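PDB 2JJN: erythromycin C-12 hydroxylase from Saccharopolyspora erythraea, which hydroxylates the macrolactone ring of erythromycin D at C-12, giving erythromycin C, as a heme-dependent cytochrome P450 monooxygenase of antibiotic biosynthesis. Local coordinates for residues N191-Y196 and F234-L239; A199-R204 and E230-S235. The protein carries 2 engineered substitutions. All coordinates share one frame; numbering follows the deposited sequence.

Contact 1: N191-Y196 and F234-L239; sequences NPLTAY and FSTALL. With HEM (protoporphyrin IX containing Fe), chain B.
Thr236 and Thr194 bring their side chains together at about a right angle, and the Thr236 side chain can be followed outward from its stem. Thr236 CB packs 3.6 Å from Thr194 OG1. Beyond CB the chain forks: Thr236 CG2 stands anti to the backbone N and comes 4.2 Å from Leu193 CD2. The other branch, Thr236 OG1, ends 2.7 Å from Thr194 OG1, a hydroxyl pair probably hydrogen-bonded in this conformer. Thr236 OG1 sits beside its own backbone N (chi1 -60°), where it also bonds Ala232 O one turn back. Each threonine has a second conformer, so the pairing rests on one combination and is the less certain for it. Leu193, the residue before Thr194, rests its CD1 3.9 Å from CD2 of Leu239, almost a turn beyond Thr236. The axes of segments 191-196 and 234-239 approach to 9.4 Å, with 119° between their N-to-C directions. Leu238, also of segment 234-239, meets the heme instead: its CD1 lies 3.6 Å from HEM CAC, in a vinyl group, while a water is bound 2.2 Å from HEM FE. This is the P450 fold's crossing of helix G over helix I, the long helix that runs past the heme.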
# COMPACT_ATOMS: atom_id res chain seq x y z
N ASN A 191 -3.46 10.65 15.57
CA ASN A 191 -4.08 10.51 16.88
C ASN A 191 -5.58 10.74 16.90
O ASN A 191 -6.28 9.98 17.56
CB ASN A 191 -3.34 11.32 17.96
CG ASN A 191 -2.01 10.69 18.35
OD1 ASN A 191 -1.62 9.64 17.84
ND2 ASN A 191 -1.28 11.35 19.26
N PRO A 192 -6.10 11.77 16.20
CA PRO A 192 -7.54 11.97 16.23
C PRO A 192 -8.34 10.81 15.60
O PRO A 192 -9.45 10.51 16.06
CB PRO A 192 -7.74 13.28 15.44
CG PRO A 192 -6.43 13.95 15.57
CD PRO A 192 -5.43 12.86 15.44
N LEU A 193 -7.74 10.15 14.60
CA LEU A 193 -8.47 9.08 13.92
C LEU A 193 -8.46 7.90 14.88
O LEU A 193 -9.49 7.23 15.07
CB LEU A 193 -7.75 8.68 12.64
CG LEU A 193 -8.32 7.45 11.92
CD1 LEU A 193 -9.86 7.49 11.69
CD2 LEU A 193 -7.52 7.23 10.61
N THR A 194 -7.32 7.65 15.50
CA THR A 194 -7.21 6.55 16.46
C THR A 194 -8.15 6.75 17.65
O THR A 194 -8.80 5.80 18.12
CB THR A 194 -5.74 6.32 16.89
OG1 THR A 194 -4.99 5.96 15.72
CG2 THR A 194 -5.64 5.21 17.93
N ALA A 195 -8.24 7.98 18.16
CA ALA A 195 -9.19 8.25 19.28
C ALA A 195 -10.63 7.98 18.87
O ALA A 195 -11.41 7.44 19.64
CB ALA A 195 -9.04 9.69 19.74
N TYR A 196 -11.00 8.41 17.66
CA TYR A 196 -12.34 8.14 17.13
C TYR A 196 -12.57 6.62 17.06
O TYR A 196 -13.61 6.13 17.51
CB TYR A 196 -12.46 8.73 15.73
CG TYR A 196 -13.73 8.37 15.04
CD1 TYR A 196 -14.93 9.01 15.36
CD2 TYR A 196 -13.74 7.39 14.05
CE1 TYR A 196 -16.12 8.65 14.71
CE2 TYR A 196 -14.91 7.04 13.39
CZ TYR A 196 -16.09 7.67 13.72
OH TYR A 196 -17.27 7.30 13.05
N PHE A 234 -4.81 -1.01 15.64
CA PHE A 234 -4.86 -1.96 14.53
C PHE A 234 -5.88 -1.53 13.47
O PHE A 234 -5.60 -1.57 12.25
CB PHE A 234 -5.14 -3.37 15.00
CG PHE A 234 -5.32 -4.32 13.84
CD1 PHE A 234 -4.21 -4.73 13.11
CD2 PHE A 234 -6.59 -4.70 13.40
CE1 PHE A 234 -4.35 -5.55 12.03
CE2 PHE A 234 -6.75 -5.53 12.31
CZ PHE A 234 -5.58 -5.95 11.58
N SER A 235 -7.06 -1.09 13.91
CA SER A 235 -8.07 -0.62 12.97
C SER A 235 -7.60 0.60 12.18
O SER A 235 -7.96 0.73 11.04
CB SER A 235 -9.41 -0.29 13.65
OG SER A 235 -9.97 -1.47 14.25
N THR A 236 -6.80 1.46 12.82
CA THR A 236 -6.20 2.65 12.16
C THR A 236 -5.29 2.18 11.01
O THR A 236 -5.39 2.69 9.88
CB THR A 236 -5.36 3.50 13.14
OG1 THR A 236 -6.15 3.97 14.22
CG2 THR A 236 -4.64 4.71 12.43
N ALA A 237 -4.40 1.25 11.32
CA ALA A 237 -3.45 0.65 10.34
C ALA A 237 -4.21 0.03 9.20
O ALA A 237 -3.89 0.22 8.02
CB ALA A 237 -2.62 -0.41 10.99
N LEU A 238 -5.20 -0.78 9.56
CA LEU A 238 -5.96 -1.51 8.56
C LEU A 238 -6.60 -0.51 7.62
O LEU A 238 -6.50 -0.64 6.38
CB LEU A 238 -7.03 -2.39 9.24
CG LEU A 238 -7.62 -3.47 8.35
CD1 LEU A 238 -6.67 -4.63 8.29
CD2 LEU A 238 -8.93 -3.93 9.01
N LEU A 239 -7.19 0.53 8.20
CA LEU A 239 -7.88 1.58 7.47
C LEU A 239 -6.96 2.34 6.52
O LEU A 239 -7.22 2.39 5.31
CB LEU A 239 -8.56 2.58 8.44
CG LEU A 239 -9.61 3.60 8.02
CD1 LEU A 239 -10.86 3.01 7.37
CD2 LEU A 239 -10.03 4.40 9.25
CHA HEM B . 1.44 -5.12 5.35
CHB HEM B . 1.52 -3.53 0.73
CHC HEM B . -3.33 -3.36 0.75
CHD HEM B . -3.36 -4.15 5.55
C1A HEM B . 1.83 -4.77 4.07
C2A HEM B . 3.23 -4.76 3.60
C3A HEM B . 3.25 -4.31 2.35
C4A HEM B . 1.88 -4.01 1.96
CMA HEM B . 4.49 -4.11 1.45
CAA HEM B . 4.45 -5.23 4.42
CBA HEM B . 4.96 -4.14 5.34
CGA HEM B . 6.31 -4.49 5.96
O1A HEM B . 6.86 -5.59 5.68
O2A HEM B . 6.80 -3.64 6.77
C1B HEM B . 0.19 -3.36 0.33
C2B HEM B . -0.23 -3.02 -1.00
C3B HEM B . -1.59 -2.98 -1.00
C4B HEM B . -2.01 -3.30 0.36
CMB HEM B . 0.81 -2.78 -2.12
CAB HEM B . -2.59 -2.63 -2.12
CBB HEM B . -2.33 -2.95 -3.34
C1C HEM B . -3.75 -3.56 2.04
C2C HEM B . -5.14 -3.55 2.47
C3C HEM B . -5.15 -3.77 3.81
C4C HEM B . -3.76 -3.93 4.25
CMC HEM B . -6.32 -3.33 1.50
CAC HEM B . -6.34 -3.82 4.78
CBC HEM B . -7.51 -4.38 4.48
C1D HEM B . -2.07 -4.45 5.89
C2D HEM B . -1.68 -4.73 7.23
C3D HEM B . -0.22 -5.05 7.17
C4D HEM B . 0.16 -4.91 5.79
CMD HEM B . -2.57 -4.72 8.50
CAD HEM B . 0.72 -5.41 8.33
CBD HEM B . 0.82 -6.94 8.52
CGD HEM B . 1.83 -7.27 9.58
O1D HEM B . 2.61 -6.40 9.99
O2D HEM B . 1.83 -8.43 10.02
NA HEM B . 1.02 -4.32 3.02
NB HEM B . -0.91 -3.49 1.18
NC HEM B . -2.97 -3.77 3.16
ND HEM B . -0.95 -4.56 5.04
FE HEM B . -0.95 -4.18 3.05
O HOH W 1 -0.64 -2.04 3.52

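Contact 2: A199-R204 and E230-S235; sequences ARCAER and EAANFS
Cys201 turns its sulfur onto the backbone and methyl groups of helix 228-259, and that one atom makes the principal contacts across this interface. Cys201 SG lies 3.6 Å from Ala231 CB and 3.7 Å from Ala232 N, with Ala232 CB somewhat farther, at 4.3 Å. Its position follows from the first torsion (chi1 -72°), which sets SG opposite the carbonyl carbon and alongside the backbone N. Two successive alanines present small surfaces here, and the backbones come close enough for Cys201 CA to stand 6.5 Å from Ala232 CA.

Behind this first shell, the turn that carries Ala231 is held twice. Ala231 O receives the regular helical bond from Ser235 N and a second one, 2.8 Å long, from Ser235 OG; the two donors arrive from opposite faces of the carbonyl plane. Ile213 of helix 212-218 and Asp228 also touch Cys201, while a salt bridge from Arg224 reaches Glu230.

Removed from the interface, a salt bridge within helix 180-206 has Arg200 gripping Glu203 side-on: Arg200 NE reaches Glu203 OE1 at 2.8 Å and Arg200 NH2 reaches Glu203 OE2 at 2.8 Å. Both oxygens lie close to the guanidinium plane, yet each is met from above the carboxylate plane. Glu203 has a second conformer, so the grip may not be constant.

Neither salt bridge spans the two segments. With a buried sulfur set against two alanines and a backbone N, the close approach here depends on fit of shape, not on directional polar bonds.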
# COMPACT_ATOMS: atom_id res chain seq x y z
N ALA A 199 -13.16 5.00 20.45
CA ALA A 199 -14.52 5.16 20.94
C ALA A 199 -15.47 4.16 20.29
O ALA A 199 -16.39 3.67 20.96
CB ALA A 199 -15.01 6.59 20.70
N ARG A 200 -15.27 3.88 19.00
CA ARG A 200 -16.06 2.87 18.30
C ARG A 200 -15.78 1.49 18.87
O ARG A 200 -16.71 0.69 19.03
CB ARG A 200 -15.85 2.92 16.79
CG ARG A 200 -15.99 4.34 16.19
CD ARG A 200 -17.45 4.82 16.13
NE ARG A 200 -17.98 5.36 17.38
CZ ARG A 200 -17.60 6.51 17.96
NH1 ARG A 200 -16.62 7.24 17.43
NH2 ARG A 200 -18.18 6.91 19.08
N CYS A 201 -14.52 1.19 19.17
CA CYS A 201 -14.20 -0.10 19.82
C CYS A 201 -14.92 -0.27 21.16
O CYS A 201 -15.50 -1.34 21.49
CB CYS A 201 -12.71 -0.20 20.04
SG CYS A 201 -11.75 -0.45 18.53
N ALA A 202 -14.89 0.79 21.98
CA ALA A 202 -15.61 0.73 23.26
C ALA A 202 -17.11 0.47 23.03
O ALA A 202 -17.77 -0.23 23.82
CB ALA A 202 -15.38 2.01 24.07
N GLU A 203 -17.66 1.09 21.98
CA GLU A 203 -19.08 0.93 21.69
C GLU A 203 -19.41 -0.52 21.30
O GLU A 203 -20.45 -1.09 21.76
CB GLU A 203 -19.46 1.94 20.59
CG GLU A 203 -19.63 3.34 21.16
CD GLU A 203 -19.95 4.34 20.07
OE1 GLU A 203 -19.93 3.97 18.89
OE2 GLU A 203 -20.25 5.50 20.42
N ARG A 204 -18.54 -1.11 20.50
CA ARG A 204 -18.79 -2.52 20.09
C ARG A 204 -18.54 -3.45 21.25
O ARG A 204 -19.19 -4.52 21.37
CB ARG A 204 -17.96 -2.91 18.88
CG ARG A 204 -18.35 -2.09 17.64
CD ARG A 204 -19.82 -2.19 17.30
NE ARG A 204 -20.06 -1.49 16.03
CZ ARG A 204 -21.23 -1.35 15.42
NH1 ARG A 204 -22.32 -1.88 15.93
NH2 ARG A 204 -21.29 -0.68 14.26
N GLU A 230 -5.33 -1.17 21.53
CA GLU A 230 -4.76 -2.06 20.50
C GLU A 230 -5.71 -2.24 19.33
O GLU A 230 -5.30 -2.21 18.16
CB GLU A 230 -4.47 -3.44 21.10
CG GLU A 230 -3.32 -3.41 22.11
CD GLU A 230 -3.13 -4.71 22.82
OE1 GLU A 230 -1.96 -5.19 22.87
OE2 GLU A 230 -4.12 -5.25 23.36
N ALA A 231 -6.99 -2.48 19.61
CA ALA A 231 -7.95 -2.66 18.53
C ALA A 231 -8.07 -1.40 17.67
O ALA A 231 -8.22 -1.47 16.47
CB ALA A 231 -9.34 -3.08 19.09
N ALA A 232 -8.05 -0.25 18.34
CA ALA A 232 -8.16 1.04 17.63
C ALA A 232 -6.93 1.30 16.78
O ALA A 232 -7.06 1.77 15.61
CB ALA A 232 -8.35 2.17 18.65
N ASN A 233 -5.76 1.02 17.33
CA ASN A 233 -4.53 1.20 16.55
C ASN A 233 -4.47 0.24 15.39
O ASN A 233 -4.12 0.61 14.25
CB ASN A 233 -3.33 1.06 17.43
CG ASN A 233 -3.06 2.34 18.27
OD1 ASN A 233 -3.14 3.45 17.73
ND2 ASN A 233 -2.70 2.19 19.52
N PHE A 234 -4.81 -1.01 15.64
CA PHE A 234 -4.86 -1.96 14.53
C PHE A 234 -5.88 -1.53 13.47
O PHE A 234 -5.60 -1.57 12.25
CB PHE A 234 -5.14 -3.37 15.00
CG PHE A 234 -5.32 -4.32 13.84
CD1 PHE A 234 -4.21 -4.73 13.11
CD2 PHE A 234 -6.59 -4.70 13.40
CE1 PHE A 234 -4.35 -5.55 12.03
CE2 PHE A 234 -6.75 -5.53 12.31
CZ PHE A 234 -5.58 -5.95 11.58
N SER A 235 -7.06 -1.09 13.91
CA SER A 235 -8.07 -0.62 12.97
C SER A 235 -7.60 0.60 12.18
O SER A 235 -7.96 0.73 11.04
CB SER A 235 -9.41 -0.29 13.65
OG SER A 235 -9.97 -1.47 14.25

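Overall arrangement
Read from the N terminus, helix 180-206 offers residues 191-196 first and then 199-204. The chain next passes through helix 212-218 and enters helix 228-259, which meets 199-204 through residues 230-235 before meeting 191-196 through 234-239. Contact 2 therefore closes the shorter loop, of 25 intervening residues, and contact 1 the longer one, of 37, embracing it. Their centres are about 8 Å apart, with Phe234 and Ser235 common to both, and Thr194 of contact 1 touches Ala232 and Asn233 of contact 2. Together they join helices 180-206 and 228-259 at two successive levels, with contact 1 at the level of the heme pocket.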